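Local coordinates for capsular polysaccharide biosynthesis protein (Burkholderia pseudomallei, PDB 4BQN) that is probably an acetyltransferase of capsular polysaccharide biosynthesis that binds coenzyme A, at residues D122-G127 and R300-A305; T137-L142 and P271-Q276; I151-I156 and R246-F251. The protein carries 1 engineered substitution. One frame throughout, in Å; residues are numbered along the deposited sequence.

How the interactions relate
Interaction 1 lies on the same side of the chain's centre as each of the others and touches both. Its centre is about 13 Å from that of interaction 2 and 16 Å from that of interaction 3. Toward interaction 2, D122 N is probably hydrogen-bonded to Q276 OE1 at 2.8 Å, and I125 packs on Y138 and L273. Toward interaction 3, R300 NE forms a salt bridge with E155 OE2 at 2.7 Å, while W301 lies against D152 and I156. Interactions 2 and 3 do not touch, their nearest atoms about 9 Å apart. Interaction 1 comes nearer the pocket than the others without lining it, the V302 side chain about 11 Å from coenzyme A.

Interaction 1: D122-G127 and R300-A305; sequences DALIAG and RWVRTA
The carboxylate of D122, two residues before the contact leucine L124, has both oxygens engaged: OD2 is hydrogen-bonded to the hydroxyls of Y242 and T106, and OD1 accepts from I125 N at 3.0 Å. This last bond is fairly straight (159° at the hydrogen) and meets OD1 on its anti side, 27° out of the carboxylate plane. Aspartate suits this N-cap because its short chain can turn back to an amide of the first helical turn.

With that turn held, L124 carries the contact to 300-305. Its CG stands anti to the backbone N (chi1 -168°), and the two methyls part to different partners. CD1 lies 3.4 Å from V302 O and 3.8 Å from V302 CG1 in one of its two conformers, so this methyl contact is less certain; the two side chains run alongside each other, pointing opposite ways. CD2 approaches A305 CB at 4.3 Å, a small methyl that suits a close helix pair; the nearest CA atoms, those of L124 and V302, are 6.5 Å apart. F292 of helix 285-296 touches V302. The result is a buried helix-helix packing, the N-capped first turn of helix 123-130 resting on helix 300-310.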
loop_
_atom_site.group_PDB
_atom_site.type_symbol
_atom_site.label_atom_id
_atom_site.label_comp_id
_atom_site.label_asym_id
_atom_site.label_seq_id
_atom_site.Cartn_x
_atom_site.Cartn_y
_atom_site.Cartn_z
ATOM N N ASP A 122 -2.204 -8.228 -12.603
ATOM C CA ASP A 122 -3.651 -8.322 -12.583
ATOM C C ASP A 122 -4.033 -9.773 -12.296
ATOM O O ASP A 122 -3.878 -10.657 -13.142
ATOM C CB ASP A 122 -4.257 -7.783 -13.883
ATOM C CG ASP A 122 -5.752 -7.609 -13.787
ATOM O OD1 ASP A 122 -6.444 -8.621 -13.550
ATOM O OD2 ASP A 122 -6.223 -6.451 -13.892
ATOM N N ALA A 123 -4.477 -10.017 -11.068
ATOM C CA ALA A 123 -4.868 -11.340 -10.628
ATOM C C ALA A 123 -6.102 -11.872 -11.338
ATOM O O ALA A 123 -6.249 -13.087 -11.463
ATOM C CB ALA A 123 -5.076 -11.363 -9.124
ATOM N N LEU A 124 -6.996 -11.002 -11.800
ATOM C CA LEU A 124 -8.135 -11.520 -12.554
ATOM C C LEU A 124 -7.655 -12.122 -13.868
ATOM O O LEU A 124 -8.165 -13.142 -14.298
ATOM C CB LEU A 124 -9.199 -10.443 -12.777
ATOM C CG LEU A 124 -10.528 -11.003 -13.304
ATOM C CD1 LEU A 124 -11.166 -11.986 -12.329
ATOM C CD2 LEU A 124 -11.477 -9.862 -13.601
ATOM N N ILE A 125 -6.667 -11.490 -14.498
ATOM C CA ILE A 125 -6.021 -12.071 -15.686
ATOM C C ILE A 125 -5.430 -13.446 -15.365
ATOM O O ILE A 125 -5.573 -14.368 -16.156
ATOM C CB ILE A 125 -5.015 -11.091 -16.314
ATOM C CG1 ILE A 125 -5.815 -9.992 -17.004
ATOM C CG2 ILE A 125 -4.084 -11.791 -17.309
ATOM C CD1 ILE A 125 -4.999 -8.918 -17.683
ATOM N N ALA A 126 -4.770 -13.584 -14.213
ATOM C CA ALA A 126 -4.289 -14.911 -13.810
ATOM C C ALA A 126 -5.418 -15.954 -13.805
ATOM O O ALA A 126 -5.251 -17.059 -14.319
ATOM C CB ALA A 126 -3.587 -14.862 -12.457
ATOM N N GLY A 127 -6.573 -15.589 -13.252
ATOM C CA GLY A 127 -7.733 -16.486 -13.273
ATOM C C GLY A 127 -8.216 -16.813 -14.675
ATOM O O GLY A 127 -8.566 -17.953 -14.970
ATOM N N ARG A 300 -14.419 -12.731 -2.804
ATOM C CA ARG A 300 -15.515 -13.356 -3.553
ATOM C C ARG A 300 -15.755 -12.701 -4.911
ATOM O O ARG A 300 -16.100 -13.374 -5.895
ATOM C CB ARG A 300 -16.806 -13.304 -2.712
ATOM C CG ARG A 300 -17.942 -14.186 -3.207
ATOM C CD ARG A 300 -19.103 -14.202 -2.222
ATOM N NE ARG A 300 -19.783 -12.909 -2.211
ATOM C CZ ARG A 300 -21.103 -12.758 -2.141
ATOM N NH1 ARG A 300 -21.901 -13.821 -2.076
ATOM N NH2 ARG A 300 -21.628 -11.540 -2.146
ATOM N N TRP A 301 -15.586 -11.385 -4.958
ATOM C CA TRP A 301 -15.894 -10.606 -6.163
ATOM C C TRP A 301 -14.988 -10.952 -7.338
ATOM O O TRP A 301 -15.366 -10.729 -8.482
ATOM C CB TRP A 301 -15.823 -9.098 -5.897
ATOM C CG TRP A 301 -14.578 -8.716 -5.150
ATOM C CD1 TRP A 301 -13.411 -8.255 -5.671
ATOM C CD2 TRP A 301 -14.392 -8.783 -3.732
ATOM N NE1 TRP A 301 -12.490 -8.035 -4.659
ATOM C CE2 TRP A 301 -13.074 -8.353 -3.458
ATOM C CE3 TRP A 301 -15.216 -9.184 -2.665
ATOM C CZ2 TRP A 301 -12.561 -8.294 -2.153
ATOM C CZ3 TRP A 301 -14.705 -9.135 -1.380
ATOM C CH2 TRP A 301 -13.386 -8.702 -1.135
ATOM N N VAL A 302 -13.794 -11.488 -7.072
ATOM C CA VAL A 302 -12.880 -11.873 -8.135
ATOM C C VAL A 302 -13.432 -13.069 -8.945
ATOM O O VAL A 302 -13.538 -13.020 -10.171
ATOM C CB VAL A 302 -11.492 -12.181 -7.543
ATOM C CG1 VAL A 302 -10.542 -12.613 -8.633
ATOM C CG2 VAL A 302 -10.934 -10.955 -6.829
ATOM N N ARG A 303 -13.793 -14.158 -8.254
ATOM C CA ARG A 303 -14.389 -15.294 -8.984
ATOM C C ARG A 303 -15.743 -14.925 -9.578
ATOM O O ARG A 303 -16.105 -15.413 -10.645
ATOM C CB ARG A 303 -14.519 -16.564 -8.141
ATOM C CG ARG A 303 -13.223 -17.345 -7.990
ATOM C CD ARG A 303 -13.450 -18.708 -7.351
ATOM N NE ARG A 303 -12.219 -19.222 -6.742
ATOM C CZ ARG A 303 -11.267 -19.876 -7.399
ATOM N NH1 ARG A 303 -11.386 -20.102 -8.710
ATOM N NH2 ARG A 303 -10.187 -20.290 -6.748
ATOM N N THR A 304 -16.490 -14.059 -8.890
ATOM C CA THR A 304 -17.778 -13.609 -9.400
ATOM C C THR A 304 -17.615 -12.849 -10.714
ATOM O O THR A 304 -18.367 -13.095 -11.664
ATOM C CB THR A 304 -18.510 -12.749 -8.362
ATOM O OG1 THR A 304 -18.869 -13.583 -7.260
ATOM C CG2 THR A 304 -19.773 -12.126 -8.942
ATOM N N ALA A 305 -16.643 -11.935 -10.780
ATOM C CA ALA A 305 -16.387 -11.190 -12.013
ATOM C C ALA A 305 -15.967 -12.127 -13.151
ATOM O O ALA A 305 -16.437 -11.976 -14.280
ATOM C CB ALA A 305 -15.336 -10.115 -11.791
#

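Interaction 2: T137-L142 and P271-Q276; sequences TYLRHL and PYLLEQ
L142 and L273 reach toward each other tip to tip, while L139 lies across both L273 and L274, so four leucines make all the close contacts of 137-142 with 271-276. L142 brings both of its methyls to one methyl of L273: CD2 is 3.8 Å and CD1 3.9 Å from L273 CD1. With CG anti to the carbonyl carbon (chi1 -66°), L273 directs its forked end to the other segment, CD1 foremost, and its other methyl, CD2, lies at the edge of the neighbouring Y272 ring. L139 works differently, for its branches are shared out. Its CD2 touches L273 CB at 3.9 Å and also L274 CD2 at 3.8 Å, and its CD1 leans on L273 CD1 at 4.0 Å.

This is helix-to-helix packing, but with two helices on one side: helix 135-140 gives way at H141 to helix 142-151, with H141 in its N-cap position. L139 belongs to the first of these helices and L142 to the second, so helix 269-281 packs against the junction of two consecutive helices. Leucine suits such a junction because its forked end can meet two partners at once without asking for a polar one.

H141 bonds back to the preceding turn: its ND1 donates to T137 O at 2.8 Å, with the acceptor nearly in the ring plane and the donor tilted 34° from the carbonyl plane. Y138, from the same turn as L139, places its ring edge-to-face with F277 and bonds through OH to Y242 OH.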
loop_
_atom_site.group_PDB
_atom_site.type_symbol
_atom_site.label_atom_id
_atom_site.label_comp_id
_atom_site.label_asym_id
_atom_site.label_seq_id
_atom_site.Cartn_x
_atom_site.Cartn_y
_atom_site.Cartn_z
ATOM N N THR A 137 -10.295 -12.161 -25.930
ATOM C CA THR A 137 -11.615 -12.302 -25.309
ATOM C C THR A 137 -11.694 -11.451 -24.040
ATOM O O THR A 137 -12.677 -10.742 -23.815
ATOM C CB THR A 137 -11.947 -13.772 -24.994
ATOM O OG1 THR A 137 -11.906 -14.532 -26.206
ATOM C CG2 THR A 137 -13.335 -13.900 -24.383
ATOM N N TYR A 138 -10.643 -11.505 -23.226
ATOM C CA TYR A 138 -10.600 -10.713 -22.002
ATOM C C TYR A 138 -10.720 -9.225 -22.316
ATOM O O TYR A 138 -11.525 -8.516 -21.690
ATOM C CB TYR A 138 -9.314 -10.994 -21.235
ATOM C CG TYR A 138 -9.281 -10.419 -19.834
ATOM C CD1 TYR A 138 -8.909 -9.092 -19.605
ATOM C CD2 TYR A 138 -9.606 -11.216 -18.737
ATOM C CE1 TYR A 138 -8.870 -8.573 -18.312
ATOM C CE2 TYR A 138 -9.587 -10.713 -17.442
ATOM C CZ TYR A 138 -9.209 -9.396 -17.232
ATOM O OH TYR A 138 -9.187 -8.905 -15.942
ATOM N N LEU A 139 -9.938 -8.746 -23.285
ATOM C CA LEU A 139 -9.968 -7.330 -23.638
ATOM C C LEU A 139 -11.342 -6.882 -24.154
ATOM O O LEU A 139 -11.749 -5.741 -23.914
ATOM C CB LEU A 139 -8.843 -6.972 -24.617
ATOM C CG LEU A 139 -7.500 -6.547 -23.980
ATOM C CD1 LEU A 139 -7.617 -5.170 -23.341
ATOM C CD2 LEU A 139 -6.938 -7.547 -22.969
ATOM N N ARG A 140 -12.077 -7.789 -24.798
ATOM C CA ARG A 140 -13.429 -7.466 -25.257
ATOM C C ARG A 140 -14.449 -7.430 -24.116
ATOM O O ARG A 140 -15.531 -6.887 -24.294
ATOM C CB ARG A 140 -13.887 -8.433 -26.351
ATOM C CG ARG A 140 -13.194 -8.201 -27.688
ATOM C CD ARG A 140 -13.758 -9.083 -28.794
ATOM N NE ARG A 140 -13.439 -10.500 -28.611
ATOM C CZ ARG A 140 -12.424 -11.137 -29.196
ATOM N NH1 ARG A 140 -11.603 -10.492 -30.015
ATOM N NH2 ARG A 140 -12.230 -12.427 -28.960
ATOM N N HIS A 141 -14.093 -7.980 -22.946
ATOM C CA HIS A 141 -15.023 -8.098 -21.809
ATOM C C HIS A 141 -14.696 -7.194 -20.615
ATOM O O HIS A 141 -15.184 -7.418 -19.498
ATOM C CB HIS A 141 -15.098 -9.556 -21.345
ATOM C CG HIS A 141 -15.897 -10.446 -22.249
ATOM N ND1 HIS A 141 -15.400 -10.959 -23.428
ATOM C CD2 HIS A 141 -17.158 -10.923 -22.136
ATOM C CE1 HIS A 141 -16.322 -11.708 -24.005
ATOM N NE2 HIS A 141 -17.399 -11.704 -23.241
ATOM N N LEU A 142 -13.903 -6.149 -20.838
ATOM C CA LEU A 142 -13.531 -5.286 -19.708
ATOM C C LEU A 142 -14.744 -4.647 -19.057
ATOM O O LEU A 142 -14.784 -4.492 -17.835
ATOM C CB LEU A 142 -12.559 -4.190 -20.107
ATOM C CG LEU A 142 -11.205 -4.626 -20.654
ATOM C CD1 LEU A 142 -10.385 -3.381 -20.946
ATOM C CD2 LEU A 142 -10.448 -5.526 -19.690
ATOM N N PRO A 271 -2.333 -2.576 -24.429
ATOM C CA PRO A 271 -1.066 -3.298 -24.369
ATOM C C PRO A 271 -0.669 -3.694 -22.955
ATOM O O PRO A 271 -0.066 -4.744 -22.782
ATOM C CB PRO A 271 -0.046 -2.304 -24.950
ATOM C CG PRO A 271 -0.723 -0.985 -24.961
ATOM C CD PRO A 271 -2.178 -1.277 -25.113
ATOM N N TYR A 272 -1.002 -2.883 -21.956
ATOM C CA TYR A 272 -0.707 -3.254 -20.574
ATOM C C TYR A 272 -1.347 -4.605 -20.224
ATOM O O TYR A 272 -0.687 -5.530 -19.706
ATOM C CB TYR A 272 -1.159 -2.163 -19.585
ATOM C CG TYR A 272 -0.920 -2.599 -18.154
ATOM C CD1 TYR A 272 0.315 -2.393 -17.540
ATOM C CD2 TYR A 272 -1.906 -3.290 -17.436
ATOM C CE1 TYR A 272 0.554 -2.833 -16.244
ATOM C CE2 TYR A 272 -1.680 -3.737 -16.142
ATOM C CZ TYR A 272 -0.450 -3.504 -15.548
ATOM O OH TYR A 272 -0.239 -3.957 -14.274
ATOM N N LEU A 273 -2.637 -4.725 -20.513
ATOM C CA LEU A 273 -3.366 -5.933 -20.152
ATOM C C LEU A 273 -2.949 -7.132 -21.005
ATOM O O LEU A 273 -2.830 -8.243 -20.508
ATOM C CB LEU A 273 -4.877 -5.688 -20.211
ATOM C CG LEU A 273 -5.406 -4.683 -19.173
ATOM C CD1 LEU A 273 -6.845 -4.323 -19.498
ATOM C CD2 LEU A 273 -5.288 -5.232 -17.753
ATOM N N LEU A 274 -2.717 -6.912 -22.292
ATOM C CA LEU A 274 -2.183 -7.976 -23.134
ATOM C C LEU A 274 -0.833 -8.482 -22.616
ATOM O O LEU A 274 -0.581 -9.694 -22.600
ATOM C CB LEU A 274 -2.071 -7.497 -24.581
ATOM C CG LEU A 274 -3.393 -7.240 -25.322
ATOM C CD1 LEU A 274 -3.149 -6.566 -26.661
ATOM C CD2 LEU A 274 -4.228 -8.500 -25.497
ATOM N N GLU A 275 0.026 -7.565 -22.178
ATOM C CA GLU A 275 1.334 -7.943 -21.622
ATOM C C GLU A 275 1.207 -8.725 -20.314
ATOM O O GLU A 275 2.025 -9.582 -20.010
ATOM C CB GLU A 275 2.224 -6.709 -21.448
ATOM C CG GLU A 275 2.725 -6.124 -22.763
ATOM C CD GLU A 275 3.602 -4.888 -22.602
ATOM O OE1 GLU A 275 4.087 -4.628 -21.479
ATOM O OE2 GLU A 275 3.807 -4.173 -23.607
ATOM N N GLN A 276 0.171 -8.434 -19.536
ATOM C CA GLN A 276 -0.108 -9.244 -18.340
ATOM C C GLN A 276 -0.376 -10.698 -18.718
ATOM O O GLN A 276 0.154 -11.626 -18.091
ATOM C CB GLN A 276 -1.288 -8.668 -17.534
ATOM C CG GLN A 276 -0.976 -7.339 -16.862
ATOM C CD GLN A 276 -0.085 -7.518 -15.646
ATOM O OE1 GLN A 276 -0.388 -8.315 -14.760
ATOM N NE2 GLN A 276 1.027 -6.792 -15.607
#

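Interaction 3: I151-I156 and R246-F251; sequences IDIDEI and RDCFDF
The ring of F249 meets I153 through its far carbon: CZ lies 4.1 Å from I153 CD1, which approaches the ring obliquely. In the ring plane, the carbonyl carbon of R246 lies at the edge. Two more aromatic rings meet F249, Y245 edge-to-face and Y103 with its plane inclined at about 45°. The ring of F251 takes F249 CB on one face, 3.6 Å above the plane and offset toward the rim, so the phenylalanine is packed at its stem as well as at its end.

A single methyl makes the whole crossing from the other side. I153 is stretched out, CG1 anti to the backbone N (chi1 -167°) and CD1 continuing the extended line (chi2 169°), which carries CD1 well out from the helix toward C248, whose CA is 8.6 Å from the CA of I153. There it touches C248 CB at 3.7 Å and C248 SG at 3.9 Å, besides the phenylalanine. A long, unbranched tip on a beta-branched residue suits this place: the tip enters the notch between cysteine and ring. Cysteine is compact and weakly polar, and R150 of helix 142-151 also touches it.

The contact joins the first turn of helix 153-167 to the end of a 3-10 segment, 246-248, and the loop that follows. D154 turns to a salt bridge with R191; what passes between the two segments is apolar, resting on close fit and exclusion of water rather than on directional bonds.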
loop_
_atom_site.group_PDB
_atom_site.type_symbol
_atom_site.label_atom_id
_atom_site.label_comp_id
_atom_site.label_asym_id
_atom_site.label_seq_id
_atom_site.Cartn_x
_atom_site.Cartn_y
_atom_site.Cartn_z
ATOM N N ILE A 151 -21.389 -3.674 -9.275
ATOM C CA ILE A 151 -22.453 -4.299 -8.495
ATOM C C ILE A 151 -21.944 -4.688 -7.101
ATOM O O ILE A 151 -22.681 -4.573 -6.105
ATOM C CB ILE A 151 -23.045 -5.514 -9.244
ATOM C CG1 ILE A 151 -23.853 -5.018 -10.456
ATOM C CG2 ILE A 151 -23.903 -6.386 -8.335
ATOM C CD1 ILE A 151 -24.133 -6.073 -11.508
ATOM N N ASP A 152 -20.671 -5.080 -7.022
ATOM C CA ASP A 152 -20.088 -5.560 -5.772
ATOM C C ASP A 152 -19.309 -4.507 -4.987
ATOM O O ASP A 152 -18.602 -4.869 -4.045
ATOM C CB ASP A 152 -19.175 -6.759 -6.061
ATOM C CG ASP A 152 -19.949 -7.982 -6.513
ATOM O OD1 ASP A 152 -21.181 -8.034 -6.278
ATOM O OD2 ASP A 152 -19.330 -8.897 -7.109
ATOM N N ILE A 153 -19.425 -3.222 -5.336
ATOM C CA ILE A 153 -18.551 -2.213 -4.727
ATOM C C ILE A 153 -18.667 -2.146 -3.201
ATOM O O ILE A 153 -17.647 -2.020 -2.511
ATOM C CB ILE A 153 -18.711 -0.832 -5.395
ATOM C CG1 ILE A 153 -17.565 0.081 -4.958
ATOM C CG2 ILE A 153 -20.095 -0.233 -5.104
ATOM C CD1 ILE A 153 -17.479 1.368 -5.739
ATOM N N ASP A 154 -19.880 -2.278 -2.659
ATOM C CA ASP A 154 -20.030 -2.200 -1.209
ATOM C C ASP A 154 -19.375 -3.390 -0.516
ATOM O O ASP A 154 -18.774 -3.246 0.550
ATOM C CB ASP A 154 -21.500 -2.111 -0.804
ATOM C CG ASP A 154 -22.142 -0.799 -1.199
ATOM O OD1 ASP A 154 -21.425 0.205 -1.344
ATOM O OD2 ASP A 154 -23.385 -0.769 -1.326
ATOM N N GLU A 155 -19.501 -4.568 -1.115
ATOM C CA GLU A 155 -18.879 -5.777 -0.567
ATOM C C GLU A 155 -17.356 -5.610 -0.568
ATOM O O GLU A 155 -16.676 -5.963 0.399
ATOM C CB GLU A 155 -19.275 -7.006 -1.381
ATOM C CG GLU A 155 -18.590 -8.298 -0.943
ATOM C CD GLU A 155 -18.989 -9.501 -1.771
ATOM O OE1 GLU A 155 -19.805 -9.357 -2.705
ATOM O OE2 GLU A 155 -18.488 -10.602 -1.469
ATOM N N ILE A 156 -16.819 -5.102 -1.676
ATOM C CA ILE A 156 -15.379 -4.871 -1.788
ATOM C C ILE A 156 -14.917 -3.921 -0.695
ATOM O O ILE A 156 -13.962 -4.219 0.017
ATOM C CB ILE A 156 -15.013 -4.336 -3.181
ATOM C CG1 ILE A 156 -15.255 -5.421 -4.245
ATOM C CG2 ILE A 156 -13.557 -3.881 -3.210
ATOM C CD1 ILE A 156 -15.351 -4.881 -5.667
ATOM N N ARG A 246 -14.996 2.464 -12.765
ATOM C CA ARG A 246 -14.337 3.757 -12.590
ATOM C C ARG A 246 -15.353 4.890 -12.403
ATOM O O ARG A 246 -15.057 5.910 -11.769
ATOM C CB ARG A 246 -13.416 4.048 -13.783
ATOM C CG ARG A 246 -14.137 4.255 -15.114
ATOM C CD ARG A 246 -13.166 4.335 -16.295
ATOM N NE ARG A 246 -12.226 5.457 -16.184
ATOM C CZ ARG A 246 -12.512 6.726 -16.462
ATOM N NH1 ARG A 246 -13.723 7.077 -16.885
ATOM N NH2 ARG A 246 -11.578 7.649 -16.295
ATOM N N ASP A 247 -16.561 4.705 -12.939
ATOM C CA ASP A 247 -17.567 5.762 -12.891
ATOM C C ASP A 247 -18.239 5.870 -11.511
ATOM O O ASP A 247 -19.030 6.787 -11.283
ATOM C CB ASP A 247 -18.581 5.575 -14.023
ATOM C CG ASP A 247 -17.934 5.685 -15.394
ATOM O OD1 ASP A 247 -17.083 6.586 -15.581
ATOM O OD2 ASP A 247 -18.244 4.854 -16.275
ATOM N N CYS A 248 -17.886 4.969 -10.591
ATOM C CA CYS A 248 -18.301 5.091 -9.182
ATOM C C CYS A 248 -17.498 6.149 -8.428
ATOM O O CYS A 248 -17.807 6.450 -7.276
ATOM C CB CYS A 248 -18.139 3.754 -8.456
ATOM S SG CYS A 248 -19.161 2.436 -9.143
ATOM N N PHE A 249 -16.464 6.699 -9.063
ATOM C CA PHE A 249 -15.491 7.574 -8.403
ATOM C C PHE A 249 -15.556 8.956 -9.001
ATOM O O PHE A 249 -15.541 9.104 -10.213
ATOM C CB PHE A 249 -14.100 6.954 -8.545
ATOM C CG PHE A 249 -14.001 5.622 -7.877
ATOM C CD1 PHE A 249 -14.351 4.457 -8.562
ATOM C CD2 PHE A 249 -13.617 5.522 -6.537
ATOM C CE1 PHE A 249 -14.308 3.225 -7.931
ATOM C CE2 PHE A 249 -13.571 4.286 -5.906
ATOM C CZ PHE A 249 -13.910 3.133 -6.604
ATOM N N ASP A 250 -15.605 9.966 -8.141
ATOM C CA ASP A 250 -15.841 11.347 -8.568
ATOM C C ASP A 250 -14.749 11.891 -9.476
ATOM O O ASP A 250 -14.999 12.768 -10.305
ATOM C CB ASP A 250 -15.978 12.280 -7.355
ATOM C CG ASP A 250 -17.247 12.041 -6.550
ATOM O OD1 ASP A 250 -18.114 11.249 -6.978
ATOM O OD2 ASP A 250 -17.370 12.664 -5.470
ATOM N N PHE A 251 -13.536 11.373 -9.307
ATOM C CA PHE A 251 -12.352 11.904 -10.002
ATOM C C PHE A 251 -12.123 11.366 -11.410
ATOM O O PHE A 251 -11.245 11.853 -12.127
ATOM C CB PHE A 251 -11.096 11.679 -9.146
ATOM C CG PHE A 251 -10.920 10.250 -8.678
ATOM C CD1 PHE A 251 -10.408 9.282 -9.529
ATOM C CD2 PHE A 251 -11.278 9.870 -7.372
ATOM C CE1 PHE A 251 -10.254 7.964 -9.102
ATOM C CE2 PHE A 251 -11.126 8.551 -6.935
ATOM C CZ PHE A 251 -10.598 7.599 -7.803
#